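Long-range contacts in putative CRISPR-associated endoribonuclease-like protein Cas6nc (PDB 3QJL), which binds RNA as a Cas6-family protein of CRISPR, the adaptive immune system of prokaryotes, and forms a homodimer when crystallised with crRNA: residues E127-T132 with V210-G215; V61-I66 with I74-V79; I7-L12 with L81-S86; S49-W54 with Y172-G177. All coordinates share one frame; numbering follows the deposited sequence.

Contact 1 (E127-T132 with V210-G215); sequences ENVFST and VFRYAG. With nucleotides of chain B.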
# COMPACT_ATOMS: atom_id res chain seq x y z
N GLU A 127 -9.23 -21.07 9.97
CA GLU A 127 -9.12 -19.76 9.34
C GLU A 127 -7.66 -19.43 9.10
O GLU A 127 -6.81 -19.68 9.95
CB GLU A 127 -9.72 -18.68 10.23
CG GLU A 127 -11.22 -18.64 10.25
CD GLU A 127 -11.71 -17.76 11.37
OE1 GLU A 127 -10.85 -17.34 12.19
OE2 GLU A 127 -12.93 -17.50 11.44
N ASN A 128 -7.38 -18.83 7.96
CA ASN A 128 -6.02 -18.46 7.64
C ASN A 128 -5.91 -17.01 7.19
O ASN A 128 -6.81 -16.49 6.54
CB ASN A 128 -5.50 -19.39 6.56
CG ASN A 128 -5.58 -20.84 6.98
OD1 ASN A 128 -4.89 -21.27 7.91
ND2 ASN A 128 -6.43 -21.62 6.30
N VAL A 129 -4.81 -16.36 7.57
CA VAL A 129 -4.56 -15.00 7.12
C VAL A 129 -3.53 -15.02 6.03
O VAL A 129 -2.35 -15.23 6.29
CB VAL A 129 -4.03 -14.12 8.23
CG1 VAL A 129 -3.81 -12.70 7.71
CG2 VAL A 129 -4.99 -14.12 9.41
N PHE A 130 -3.97 -14.76 4.80
CA PHE A 130 -3.07 -14.82 3.66
C PHE A 130 -2.65 -13.42 3.29
O PHE A 130 -3.42 -12.48 3.42
CB PHE A 130 -3.75 -15.45 2.45
CG PHE A 130 -4.03 -16.91 2.60
CD1 PHE A 130 -3.01 -17.84 2.48
CD2 PHE A 130 -5.31 -17.36 2.84
CE1 PHE A 130 -3.26 -19.18 2.59
CE2 PHE A 130 -5.57 -18.70 2.96
CZ PHE A 130 -4.54 -19.61 2.83
N SER A 131 -1.41 -13.30 2.84
CA SER A 131 -0.95 -12.11 2.16
C SER A 131 -0.64 -12.56 0.75
O SER A 131 -0.26 -13.69 0.52
CB SER A 131 0.29 -11.54 2.82
OG SER A 131 1.25 -11.16 1.84
N THR A 132 -0.82 -11.65 -0.19
CA THR A 132 -0.64 -11.91 -1.60
C THR A 132 0.86 -11.92 -1.93
O THR A 132 1.62 -11.08 -1.44
CB THR A 132 -1.44 -10.85 -2.39
OG1 THR A 132 -1.33 -11.10 -3.79
CG2 THR A 132 -0.89 -9.46 -2.09
N VAL A 210 -3.75 -8.23 1.99
CA VAL A 210 -3.68 -9.21 3.06
C VAL A 210 -5.12 -9.49 3.41
O VAL A 210 -5.87 -8.56 3.65
CB VAL A 210 -2.96 -8.65 4.28
CG1 VAL A 210 -3.26 -9.49 5.50
CG2 VAL A 210 -1.47 -8.58 4.02
N PHE A 211 -5.54 -10.76 3.39
CA PHE A 211 -6.93 -11.07 3.68
C PHE A 211 -7.08 -12.30 4.56
O PHE A 211 -6.13 -13.06 4.73
CB PHE A 211 -7.72 -11.27 2.39
CG PHE A 211 -7.22 -12.39 1.54
CD1 PHE A 211 -6.10 -12.23 0.75
CD2 PHE A 211 -7.89 -13.60 1.51
CE1 PHE A 211 -5.65 -13.27 -0.05
CE2 PHE A 211 -7.46 -14.63 0.73
CZ PHE A 211 -6.33 -14.47 -0.06
N ARG A 212 -8.26 -12.46 5.15
CA ARG A 212 -8.54 -13.63 5.96
C ARG A 212 -9.51 -14.53 5.22
O ARG A 212 -10.53 -14.08 4.72
CB ARG A 212 -9.13 -13.28 7.32
CG ARG A 212 -9.68 -14.51 8.04
CD ARG A 212 -10.07 -14.26 9.48
NE ARG A 212 -8.98 -13.64 10.23
CZ ARG A 212 -8.93 -12.35 10.52
NH1 ARG A 212 -9.92 -11.55 10.12
NH2 ARG A 212 -7.90 -11.85 11.20
N TYR A 213 -9.15 -15.81 5.16
CA TYR A 213 -9.94 -16.80 4.48
C TYR A 213 -10.69 -17.57 5.54
O TYR A 213 -10.14 -17.84 6.60
CB TYR A 213 -9.02 -17.75 3.72
CG TYR A 213 -9.73 -18.84 2.98
CD1 TYR A 213 -10.25 -19.94 3.65
CD2 TYR A 213 -9.89 -18.78 1.61
CE1 TYR A 213 -10.91 -20.95 2.98
CE2 TYR A 213 -10.54 -19.78 0.92
CZ TYR A 213 -11.06 -20.86 1.61
OH TYR A 213 -11.72 -21.86 0.92
N ALA A 214 -11.95 -17.90 5.28
CA ALA A 214 -12.70 -18.79 6.15
C ALA A 214 -13.52 -19.77 5.30
O ALA A 214 -13.77 -19.50 4.12
CB ALA A 214 -13.60 -18.00 7.07
N GLY A 215 -13.98 -20.87 5.89
CA GLY A 215 -14.72 -21.86 5.13
C GLY A 215 -13.93 -22.99 4.51
O GLY A 215 -12.96 -23.47 5.11
P A B 4 5.14 -9.42 2.59
OP1 A B 4 6.28 -10.33 2.86
OP2 A B 4 4.50 -9.46 1.25
O5' A B 4 4.04 -9.56 3.72
C5' A B 4 3.02 -8.59 3.86
C4' A B 4 2.87 -8.14 5.29
O4' A B 4 2.83 -9.30 6.15
C3' A B 4 3.99 -7.25 5.82
O3' A B 4 3.46 -6.36 6.80
C2' A B 4 4.90 -8.25 6.51
O2' A B 4 5.72 -7.68 7.51
C1' A B 4 3.89 -9.24 7.08
N9 A B 4 4.40 -10.60 7.25
C8 A B 4 5.17 -11.34 6.38
N7 A B 4 5.45 -12.54 6.81
C5 A B 4 4.81 -12.61 8.04
C6 A B 4 4.73 -13.63 9.00
N6 A B 4 5.31 -14.83 8.85
N1 A B 4 4.01 -13.38 10.11
C2 A B 4 3.42 -12.18 10.25
N3 A B 4 3.43 -11.14 9.42
C4 A B 4 4.16 -11.43 8.32
P C B 5 2.37 -5.25 6.38
OP1 C B 5 2.83 -4.65 5.11
OP2 C B 5 2.17 -4.37 7.56
O5' C B 5 1.07 -6.12 6.11
C5' C B 5 0.32 -6.66 7.19
C4' C B 5 -1.06 -6.06 7.25
O4' C B 5 -2.01 -7.08 7.64
C3' C B 5 -1.22 -4.92 8.25
O3' C B 5 -2.13 -3.96 7.73
C2' C B 5 -1.83 -5.62 9.46
O2' C B 5 -2.57 -4.78 10.31
C1' C B 5 -2.70 -6.68 8.80
N1 C B 5 -2.92 -7.88 9.63
C2 C B 5 -4.17 -8.07 10.24
O2 C B 5 -5.06 -7.21 10.10
N3 C B 5 -4.37 -9.19 10.98
C4 C B 5 -3.39 -10.09 11.12
N4 C B 5 -3.64 -11.17 11.87
C5 C B 5 -2.11 -9.92 10.50
C6 C B 5 -1.93 -8.82 9.77
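Phe130 and Phe211 lie opposite each other in the register, a hydrogen-bonded pair between antiparallel strands 128-132 and 204-215. Phe211 N donates to Phe130 O at 2.7 Å, and Phe130 N returns a bond to Phe211 O; two residues along, Asn128 and Tyr213 repeat the exchange. Phe130 CB sits over one face of the Phe211 ring, toward its rim, with CZ of Phe211 3.7 Å away, a CH-pi contact. With chi1 at -69°, CG swings anti to the carbonyl carbon and carries the ring toward Tyr213. CD2 touches both Tyr213 CB, at 3.8 Å, and Phe211 CE2, at 4.1 Å. Farther out, CE2 meets Tyr213 CB at 3.7 Å, so that methylene lies at the edge of the Phe130 ring, in its plane. The two ring planes of Phe130 and Phe211 are 35° apart, an oblique pair. On the other face of the sheet, Val129 CG1 packs on Val210 CG1 at 3.9 Å, and Ser131 CB lies against Val210 CG2. Val210 CG1 also reaches the sugar of C5 of chain B, its O4' 3.5 Å away. One face is thus largely aromatic, with Tyr213 continuing onto helix 217-226, while that of Val129, Ser131 and Val210 turns to RNA: paired backbones join a mostly apolar interior to a nucleotide-binding surface.

Contact 2 (V61-I66 with I74-V79); sequences VRKRKI and ILSDDV. With nucleotides of chain B; nucleotides of chain D.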
# COMPACT_ATOMS: atom_id res chain seq x y z
N VAL A 61 12.47 -8.68 -4.58
CA VAL A 61 13.73 -7.96 -4.36
C VAL A 61 13.78 -7.43 -2.93
O VAL A 61 13.12 -6.46 -2.61
CB VAL A 61 13.85 -6.75 -5.30
CG1 VAL A 61 15.13 -5.98 -5.00
CG2 VAL A 61 13.81 -7.19 -6.74
N ARG A 62 14.62 -8.03 -2.10
CA ARG A 62 14.62 -7.71 -0.69
C ARG A 62 15.01 -6.26 -0.44
O ARG A 62 14.51 -5.64 0.49
CB ARG A 62 15.56 -8.64 0.07
CG ARG A 62 14.97 -9.25 1.34
CD ARG A 62 13.96 -10.36 1.03
NE ARG A 62 14.56 -11.51 0.35
CZ ARG A 62 13.89 -12.61 0.01
NH1 ARG A 62 12.60 -12.72 0.30
NH2 ARG A 62 14.51 -13.61 -0.61
N LYS A 63 15.89 -5.71 -1.26
CA LYS A 63 16.21 -4.29 -1.10
C LYS A 63 16.37 -3.54 -2.43
O LYS A 63 17.10 -3.97 -3.32
CB LYS A 63 17.41 -4.11 -0.17
CG LYS A 63 18.75 -4.05 -0.84
CD LYS A 63 19.78 -4.76 0.03
CE LYS A 63 19.49 -4.55 1.52
NZ LYS A 63 20.51 -5.26 2.35
N ARG A 64 15.66 -2.42 -2.54
CA ARG A 64 15.38 -1.80 -3.83
C ARG A 64 15.13 -0.30 -3.72
O ARG A 64 14.91 0.24 -2.64
CB ARG A 64 14.15 -2.47 -4.46
CG ARG A 64 12.92 -2.38 -3.56
CD ARG A 64 11.89 -3.46 -3.84
NE ARG A 64 10.73 -3.30 -2.95
CZ ARG A 64 10.78 -3.53 -1.64
NH1 ARG A 64 11.91 -3.93 -1.08
NH2 ARG A 64 9.70 -3.36 -0.89
N LYS A 65 15.20 0.37 -4.87
CA LYS A 65 14.79 1.76 -4.98
C LYS A 65 13.96 1.85 -6.26
O LYS A 65 13.99 0.91 -7.06
CB LYS A 65 16.00 2.68 -5.05
CG LYS A 65 16.61 3.00 -3.70
CD LYS A 65 17.85 3.89 -3.83
CE LYS A 65 18.45 4.20 -2.45
NZ LYS A 65 19.89 4.56 -2.51
N ILE A 66 13.21 2.93 -6.44
CA ILE A 66 12.34 3.03 -7.61
C ILE A 66 12.73 4.09 -8.63
O ILE A 66 13.03 5.24 -8.28
CB ILE A 66 10.86 3.20 -7.22
CG1 ILE A 66 10.46 2.16 -6.19
CG2 ILE A 66 9.97 3.05 -8.44
CD1 ILE A 66 10.13 0.81 -6.80
N ILE A 74 17.67 -2.93 -8.31
CA ILE A 74 18.00 -4.05 -7.43
C ILE A 74 19.28 -3.73 -6.65
O ILE A 74 20.37 -3.67 -7.22
CB ILE A 74 18.21 -5.35 -8.23
CG1 ILE A 74 16.90 -5.81 -8.86
CG2 ILE A 74 18.72 -6.45 -7.33
CD1 ILE A 74 17.07 -6.85 -9.91
N LEU A 75 19.13 -3.50 -5.35
CA LEU A 75 20.29 -3.25 -4.49
C LEU A 75 20.72 -4.51 -3.74
O LEU A 75 21.72 -4.50 -3.02
CB LEU A 75 20.00 -2.12 -3.51
CG LEU A 75 19.69 -0.77 -4.15
CD1 LEU A 75 19.97 0.35 -3.17
CD2 LEU A 75 20.50 -0.58 -5.42
N SER A 76 19.94 -5.57 -3.90
CA SER A 76 20.31 -6.87 -3.36
C SER A 76 21.31 -7.57 -4.28
O SER A 76 21.41 -7.21 -5.45
CB SER A 76 19.06 -7.72 -3.12
OG SER A 76 18.59 -7.51 -1.80
N ASP A 77 22.06 -8.53 -3.74
CA ASP A 77 22.96 -9.36 -4.55
C ASP A 77 22.18 -10.33 -5.44
O ASP A 77 22.56 -10.59 -6.58
CB ASP A 77 23.96 -10.14 -3.68
CG ASP A 77 24.95 -9.24 -2.98
OD1 ASP A 77 25.34 -8.21 -3.57
OD2 ASP A 77 25.34 -9.55 -1.83
N ASP A 78 21.08 -10.87 -4.91
CA ASP A 78 20.20 -11.71 -5.71
C ASP A 78 18.71 -11.38 -5.50
O ASP A 78 18.35 -10.57 -4.65
CB ASP A 78 20.44 -13.19 -5.42
CG ASP A 78 20.17 -13.55 -3.97
OD1 ASP A 78 18.99 -13.46 -3.53
OD2 ASP A 78 21.13 -13.93 -3.26
N VAL A 79 17.87 -12.05 -6.27
CA VAL A 79 16.43 -11.92 -6.16
C VAL A 79 15.83 -13.32 -6.16
O VAL A 79 16.39 -14.22 -6.76
CB VAL A 79 15.86 -11.12 -7.34
CG1 VAL A 79 16.35 -9.70 -7.29
CG2 VAL A 79 16.26 -11.76 -8.66
P U B 3 10.90 -8.36 3.27
OP1 U B 3 11.23 -8.95 1.94
OP2 U B 3 12.01 -8.01 4.20
O5' U B 3 9.93 -7.10 3.09
C5' U B 3 8.65 -7.07 3.68
C4' U B 3 7.62 -6.44 2.76
O4' U B 3 8.26 -5.69 1.71
C3' U B 3 6.72 -7.40 2.01
O3' U B 3 5.67 -7.92 2.81
C2' U B 3 6.21 -6.54 0.86
O2' U B 3 5.13 -5.74 1.29
C1' U B 3 7.41 -5.64 0.58
N1 U B 3 8.17 -6.05 -0.63
C2 U B 3 7.85 -5.39 -1.79
O2 U B 3 7.01 -4.53 -1.82
N3 U B 3 8.53 -5.75 -2.93
C4 U B 3 9.50 -6.73 -3.00
O4 U B 3 10.03 -6.97 -4.08
C5 U B 3 9.78 -7.37 -1.75
C6 U B 3 9.13 -7.03 -0.64
P C D 5 8.36 0.88 2.39
OP1 C D 5 6.99 0.44 2.76
OP2 C D 5 9.21 -0.03 1.58
O5' C D 5 8.31 2.30 1.69
C5' C D 5 9.41 2.78 0.94
C4' C D 5 9.12 2.78 -0.53
O4' C D 5 9.90 3.81 -1.17
C3' C D 5 9.45 1.48 -1.25
O3' C D 5 8.52 1.27 -2.32
C2' C D 5 10.84 1.77 -1.82
O2' C D 5 11.18 1.00 -2.96
C1' C D 5 10.73 3.25 -2.16
N1 C D 5 12.02 3.98 -2.12
C2 C D 5 12.59 4.45 -3.31
O2 C D 5 12.05 4.20 -4.39
N3 C D 5 13.74 5.15 -3.26
C4 C D 5 14.32 5.39 -2.08
N4 C D 5 15.46 6.08 -2.08
C5 C D 5 13.75 4.94 -0.86
C6 C D 5 12.60 4.26 -0.92
P A D 6 8.26 -0.21 -2.90
OP1 A D 6 7.75 -1.04 -1.78
OP2 A D 6 9.51 -0.63 -3.58
O5' A D 6 7.11 0.00 -3.96
C5' A D 6 7.28 0.88 -5.07
C4' A D 6 6.36 0.53 -6.21
O4' A D 6 6.88 -0.64 -6.89
C3' A D 6 4.93 0.20 -5.82
O3' A D 6 4.04 0.61 -6.86
C2' A D 6 4.94 -1.32 -5.74
O2' A D 6 3.68 -1.92 -5.94
C1' A D 6 5.93 -1.69 -6.84
N9 A D 6 6.67 -2.93 -6.60
C8 A D 6 7.35 -3.29 -5.46
N7 A D 6 7.96 -4.46 -5.52
C5 A D 6 7.69 -4.89 -6.80
C6 A D 6 8.06 -6.05 -7.49
N6 A D 6 8.80 -7.02 -6.95
N1 A D 6 7.63 -6.18 -8.76
C2 A D 6 6.88 -5.20 -9.30
N3 A D 6 6.46 -4.06 -8.75
C4 A D 6 6.91 -3.96 -7.49
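Leu75, Val61 and Lys63 give up the most surface here, in two separate patches. Leu75 lies across Lys63 at about a right angle, its CB 3.5 Å from Lys63 CG; bends at chi2 and chi3 fold the lysine chain over the turn. Leu75 N donates to Lys63 O at 2.9 Å, tilted 21° from the carbonyl plane. Ser76 OG accepts a weak bond from Lys63 N at 3.3 Å. The second patch is apolar: Val61 CG2 rests on Val79 CG1 at 3.6 Å, the two side chains running side by side, and crosses Ile74 CG1 at 4.0 Å. The backbone of Val61 also bonds RNA, N donating to O4 of U3 of chain B at 3.0 Å. Ile66 N likewise donates to O2 of C5 of chain D, and Arg62 makes a salt bridge with a phosphate of the bound RNA. The hairpin and its flanking residues therefore combine a buried aliphatic side with main-chain donors that bond base carbonyls of two RNA chains, consistent with a part in RNA recognition.

Contact 3 (I7-L12 with L81-S86); sequences IEVKLL and LYISSS. With nucleotides of chain B.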
# COMPACT_ATOMS: atom_id res chain seq x y z
N ILE A 7 8.81 -24.09 -4.52
CA ILE A 7 10.25 -23.88 -4.62
C ILE A 7 10.67 -22.41 -4.65
O ILE A 7 9.93 -21.54 -5.08
CB ILE A 7 10.85 -24.62 -5.84
CG1 ILE A 7 10.14 -24.21 -7.13
CG2 ILE A 7 10.76 -26.10 -5.65
CD1 ILE A 7 10.80 -24.75 -8.38
N GLU A 8 11.89 -22.16 -4.18
CA GLU A 8 12.51 -20.87 -4.32
C GLU A 8 13.65 -20.94 -5.30
O GLU A 8 14.62 -21.66 -5.09
CB GLU A 8 13.03 -20.39 -2.97
CG GLU A 8 14.01 -19.24 -3.08
CD GLU A 8 14.34 -18.64 -1.74
OE1 GLU A 8 15.01 -17.58 -1.70
OE2 GLU A 8 13.92 -19.23 -0.72
N VAL A 9 13.53 -20.18 -6.38
CA VAL A 9 14.56 -20.06 -7.38
C VAL A 9 15.32 -18.76 -7.16
O VAL A 9 14.74 -17.69 -7.28
CB VAL A 9 13.93 -19.96 -8.77
CG1 VAL A 9 15.00 -19.75 -9.83
CG2 VAL A 9 13.07 -21.18 -9.06
N LYS A 10 16.61 -18.82 -6.85
CA LYS A 10 17.39 -17.60 -6.71
C LYS A 10 17.90 -17.12 -8.06
O LYS A 10 18.34 -17.90 -8.88
CB LYS A 10 18.55 -17.79 -5.74
CG LYS A 10 18.16 -17.65 -4.28
CD LYS A 10 19.38 -17.55 -3.39
CE LYS A 10 19.02 -17.31 -1.93
NZ LYS A 10 18.77 -15.86 -1.61
N LEU A 11 17.83 -15.82 -8.30
CA LEU A 11 18.32 -15.27 -9.56
C LEU A 11 19.39 -14.22 -9.31
O LEU A 11 19.34 -13.48 -8.32
CB LEU A 11 17.18 -14.68 -10.37
CG LEU A 11 16.13 -15.69 -10.80
CD1 LEU A 11 14.82 -15.00 -10.99
CD2 LEU A 11 16.54 -16.40 -12.07
N LEU A 12 20.37 -14.18 -10.20
CA LEU A 12 21.49 -13.26 -10.09
C LEU A 12 21.47 -12.29 -11.25
O LEU A 12 21.54 -12.71 -12.41
CB LEU A 12 22.80 -14.03 -10.05
CG LEU A 12 22.81 -15.19 -9.04
CD1 LEU A 12 23.72 -16.32 -9.50
CD2 LEU A 12 23.18 -14.71 -7.64
N LEU A 81 12.37 -15.99 -6.75
CA LEU A 81 11.10 -16.13 -7.42
C LEU A 81 10.46 -17.40 -6.91
O LEU A 81 11.01 -18.48 -7.12
CB LEU A 81 11.34 -16.25 -8.91
CG LEU A 81 10.17 -16.72 -9.76
CD1 LEU A 81 9.30 -15.55 -10.14
CD2 LEU A 81 10.69 -17.41 -10.99
N TYR A 82 9.32 -17.31 -6.26
CA TYR A 82 8.70 -18.49 -5.68
C TYR A 82 7.69 -19.10 -6.63
O TYR A 82 6.93 -18.38 -7.26
CB TYR A 82 8.03 -18.15 -4.36
CG TYR A 82 9.02 -17.65 -3.35
CD1 TYR A 82 9.28 -16.29 -3.23
CD2 TYR A 82 9.71 -18.52 -2.54
CE1 TYR A 82 10.19 -15.83 -2.32
CE2 TYR A 82 10.62 -18.06 -1.63
CZ TYR A 82 10.86 -16.72 -1.52
OH TYR A 82 11.78 -16.26 -0.61
N ILE A 83 7.69 -20.43 -6.73
CA ILE A 83 6.80 -21.14 -7.65
C ILE A 83 6.05 -22.19 -6.85
O ILE A 83 6.62 -22.79 -5.95
CB ILE A 83 7.62 -21.79 -8.77
CG1 ILE A 83 8.50 -20.74 -9.45
CG2 ILE A 83 6.72 -22.49 -9.79
CD1 ILE A 83 9.21 -21.24 -10.68
N SER A 84 4.79 -22.44 -7.17
CA SER A 84 4.00 -23.38 -6.38
C SER A 84 3.07 -24.22 -7.25
O SER A 84 2.74 -23.84 -8.37
CB SER A 84 3.19 -22.62 -5.32
OG SER A 84 2.45 -23.48 -4.47
N SER A 85 2.63 -25.36 -6.73
CA SER A 85 1.71 -26.23 -7.46
C SER A 85 1.28 -27.38 -6.57
O SER A 85 2.01 -27.79 -5.67
CB SER A 85 2.41 -26.80 -8.70
OG SER A 85 1.57 -27.67 -9.44
N SER A 86 0.13 -27.95 -6.87
CA SER A 86 -0.39 -29.06 -6.08
C SER A 86 0.21 -30.35 -6.60
O SER A 86 0.13 -31.41 -5.97
CB SER A 86 -1.91 -29.10 -6.20
OG SER A 86 -2.30 -29.08 -7.55
O5' G B 1 11.84 -18.91 2.54
C5' G B 1 11.63 -17.98 3.61
C4' G B 1 11.02 -16.69 3.12
O4' G B 1 10.15 -16.99 1.99
C3' G B 1 10.16 -15.95 4.14
O3' G B 1 10.25 -14.53 3.92
C2' G B 1 8.75 -16.43 3.81
O2' G B 1 7.71 -15.56 4.21
C1' G B 1 8.82 -16.57 2.28
N9 G B 1 7.89 -17.57 1.72
C8 G B 1 7.34 -17.53 0.46
N7 G B 1 6.54 -18.53 0.21
C5 G B 1 6.57 -19.29 1.37
C6 G B 1 5.91 -20.50 1.68
O6 G B 1 5.13 -21.15 0.97
N1 G B 1 6.21 -20.95 2.97
C2 G B 1 7.05 -20.31 3.85
N2 G B 1 7.21 -20.91 5.04
N3 G B 1 7.68 -19.18 3.56
C4 G B 1 7.41 -18.72 2.32
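Strands 5-13 and 79-85 run antiparallel, their local axes 4.8 Å apart at 152°, with Ile7 opposite Ile83 and Val9 opposite Leu81 as hydrogen-bonded pairs. Ile7 N reaches Ile83 O at 2.9 Å, and Val9 N reaches Leu81 O at 3.1 Å, each bond answered by its return partner. Ile7, Val9, Leu81 and Ile83 share one face: Ile7 CG1 lies alongside Ile83 CB at 3.9 Å, and Val9 CG2 crosses to Ile83 CD1. Helix 88-100 packs on this layer through Ile91 and Ile94. On the opposite face, Glu8 and Tyr82 extend side by side, Glu8 CB 3.6 Å from Tyr82 CE2 and the carboxylate turned 51° from the ring. Glu8 OE2 is held by a salt bridge to Lys117. C8 of G1 of chain B stands 3.8 Å above the centre of the Tyr82 ring. This pairing of the first and third strands, helices behind and RNA in front, is the middle of a ferredoxin-like fold, as in other RAMP proteins.

Contact 4 (S49-W54 with Y172-G177); sequences SPHGFW and YSEVMG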
# COMPACT_ATOMS: atom_id res chain seq x y z
N SER A 49 -2.05 -24.00 -19.60
CA SER A 49 -3.49 -24.05 -19.41
C SER A 49 -3.99 -22.84 -18.63
O SER A 49 -3.29 -22.33 -17.75
CB SER A 49 -3.89 -25.33 -18.68
OG SER A 49 -5.30 -25.47 -18.63
N PRO A 50 -5.19 -22.37 -18.97
CA PRO A 50 -5.93 -21.28 -18.32
C PRO A 50 -6.47 -21.67 -16.94
O PRO A 50 -6.80 -20.79 -16.12
CB PRO A 50 -7.11 -21.05 -19.27
CG PRO A 50 -6.67 -21.58 -20.57
CD PRO A 50 -5.83 -22.77 -20.23
N HIS A 51 -6.57 -22.97 -16.69
CA HIS A 51 -7.22 -23.47 -15.49
C HIS A 51 -6.44 -23.32 -14.19
O HIS A 51 -6.93 -23.66 -13.12
CB HIS A 51 -7.66 -24.90 -15.69
CG HIS A 51 -8.75 -25.05 -16.69
ND1 HIS A 51 -8.66 -25.91 -17.77
CD2 HIS A 51 -9.97 -24.46 -16.78
CE1 HIS A 51 -9.77 -25.83 -18.48
NE2 HIS A 51 -10.58 -24.97 -17.90
N GLY A 52 -5.22 -22.79 -14.29
CA GLY A 52 -4.42 -22.58 -13.10
C GLY A 52 -3.83 -23.83 -12.49
O GLY A 52 -4.12 -24.20 -11.36
N PHE A 53 -3.03 -24.54 -13.27
CA PHE A 53 -2.31 -25.68 -12.74
C PHE A 53 -1.15 -25.30 -11.84
O PHE A 53 -0.63 -26.13 -11.11
CB PHE A 53 -1.87 -26.60 -13.87
CG PHE A 53 -2.98 -27.45 -14.38
CD1 PHE A 53 -3.20 -28.71 -13.84
CD2 PHE A 53 -3.83 -26.99 -15.36
CE1 PHE A 53 -4.23 -29.50 -14.29
CE2 PHE A 53 -4.87 -27.77 -15.81
CZ PHE A 53 -5.07 -29.03 -15.28
N TRP A 54 -0.78 -24.03 -11.84
CA TRP A 54 0.29 -23.58 -10.96
C TRP A 54 0.25 -22.06 -10.76
O TRP A 54 -0.55 -21.37 -11.37
CB TRP A 54 1.63 -23.98 -11.57
CG TRP A 54 1.87 -23.34 -12.90
CD1 TRP A 54 1.03 -23.35 -13.99
CD2 TRP A 54 3.02 -22.59 -13.30
NE1 TRP A 54 1.59 -22.65 -15.03
CE2 TRP A 54 2.82 -22.18 -14.63
CE3 TRP A 54 4.21 -22.24 -12.65
CZ2 TRP A 54 3.76 -21.43 -15.32
CZ3 TRP A 54 5.13 -21.48 -13.34
CH2 TRP A 54 4.91 -21.09 -14.66
N TYR A 172 -10.83 -25.79 -9.44
CA TYR A 172 -10.58 -26.97 -8.63
C TYR A 172 -10.97 -28.26 -9.34
O TYR A 172 -10.17 -29.20 -9.41
CB TYR A 172 -11.37 -26.86 -7.34
CG TYR A 172 -11.11 -27.96 -6.33
CD1 TYR A 172 -10.28 -27.74 -5.24
CD2 TYR A 172 -11.70 -29.20 -6.46
CE1 TYR A 172 -10.04 -28.72 -4.31
CE2 TYR A 172 -11.47 -30.18 -5.53
CZ TYR A 172 -10.64 -29.94 -4.46
OH TYR A 172 -10.40 -30.92 -3.53
N SER A 173 -12.19 -28.32 -9.84
CA SER A 173 -12.68 -29.53 -10.47
C SER A 173 -11.91 -29.81 -11.75
O SER A 173 -11.78 -30.96 -12.17
CB SER A 173 -14.17 -29.38 -10.79
OG SER A 173 -14.40 -29.61 -12.17
N GLU A 174 -11.39 -28.75 -12.36
CA GLU A 174 -10.65 -28.86 -13.60
C GLU A 174 -9.26 -29.48 -13.41
O GLU A 174 -8.89 -30.41 -14.13
CB GLU A 174 -10.50 -27.48 -14.24
CG GLU A 174 -10.18 -27.53 -15.71
CD GLU A 174 -11.39 -27.87 -16.55
OE1 GLU A 174 -12.29 -27.00 -16.66
OE2 GLU A 174 -11.44 -29.02 -17.07
N VAL A 175 -8.48 -28.93 -12.48
CA VAL A 175 -7.15 -29.48 -12.21
C VAL A 175 -7.15 -30.68 -11.25
O VAL A 175 -6.36 -31.60 -11.41
CB VAL A 175 -6.14 -28.41 -11.76
CG1 VAL A 175 -6.72 -27.04 -11.92
CG2 VAL A 175 -5.68 -28.67 -10.33
N MET A 176 -8.04 -30.66 -10.26
CA MET A 176 -8.07 -31.73 -9.27
C MET A 176 -8.77 -32.99 -9.77
O MET A 176 -8.48 -34.09 -9.31
CB MET A 176 -8.67 -31.26 -7.94
CG MET A 176 -7.65 -31.17 -6.81
SD MET A 176 -6.05 -30.54 -7.39
CE MET A 176 -5.13 -30.37 -5.86
N GLY A 177 -9.70 -32.83 -10.71
CA GLY A 177 -10.39 -33.97 -11.28
C GLY A 177 -11.76 -34.21 -10.67
O GLY A 177 -12.58 -34.93 -11.24
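Two rings of the 49-54 loop, His51 and Phe53, turn a face toward the last turn of helix 160-176. The Glu174 side chain is modelled over one face of the His51 imidazole, too close for the details to be trusted. Although His51 NE2 and Glu174 OE1 are modelled close together, the angle is wrong for a hydrogen bond, since the oxygen lies over the ring face. The Phe53 ring receives Val175 CB on one face, offset toward the rim, in a CH-pi contact whose carbon is 3.7 Å from the ring centroid and 26° off the normal. The two side chains overlap while running in opposite senses. Val175 CG1 fits against the loop backbone, 3.6 Å from His51 O and 3.9 Å from Gly52 O. Those same carbonyls are bonded by the guanidinium of Arg171, one residue before this part of the helix, so Arg171 holds the loop backbone by two hydrogen bonds. Gly52, between the two ring residues, has positive phi, a conformation that favours glycine. Behind the interface, Val175 also packs on Phe222 and Asn226 of helix 217-226, while Phe53 O accepts from Ser85 OG, late in strand 79-85; the loop thus bridges the N-terminal sheet and the C-terminal helices.

Overall arrangement
Contacts 1 and 3 are buried strand pairs, one in the C-terminal sheet and one in the N-terminal sheet, about 21 Å apart between centres; each has a mainly apolar face and a face meeting chain B RNA. Contact 2 is partly buried and irregular, its few bonds supplemented by polar contacts to two RNA chains. It joins contact 3 through the Asp78-Lys10 salt bridge and the probable Val79-Leu11 backbone bond, as strand 79-85 runs through both. Contact 4 lies at the surface, away from RNA, and relies on ring faces met by valine and glutamate side chains, with no polar bond between its own segments; it touches contact 3 at Ser85, linking the chain's two halves.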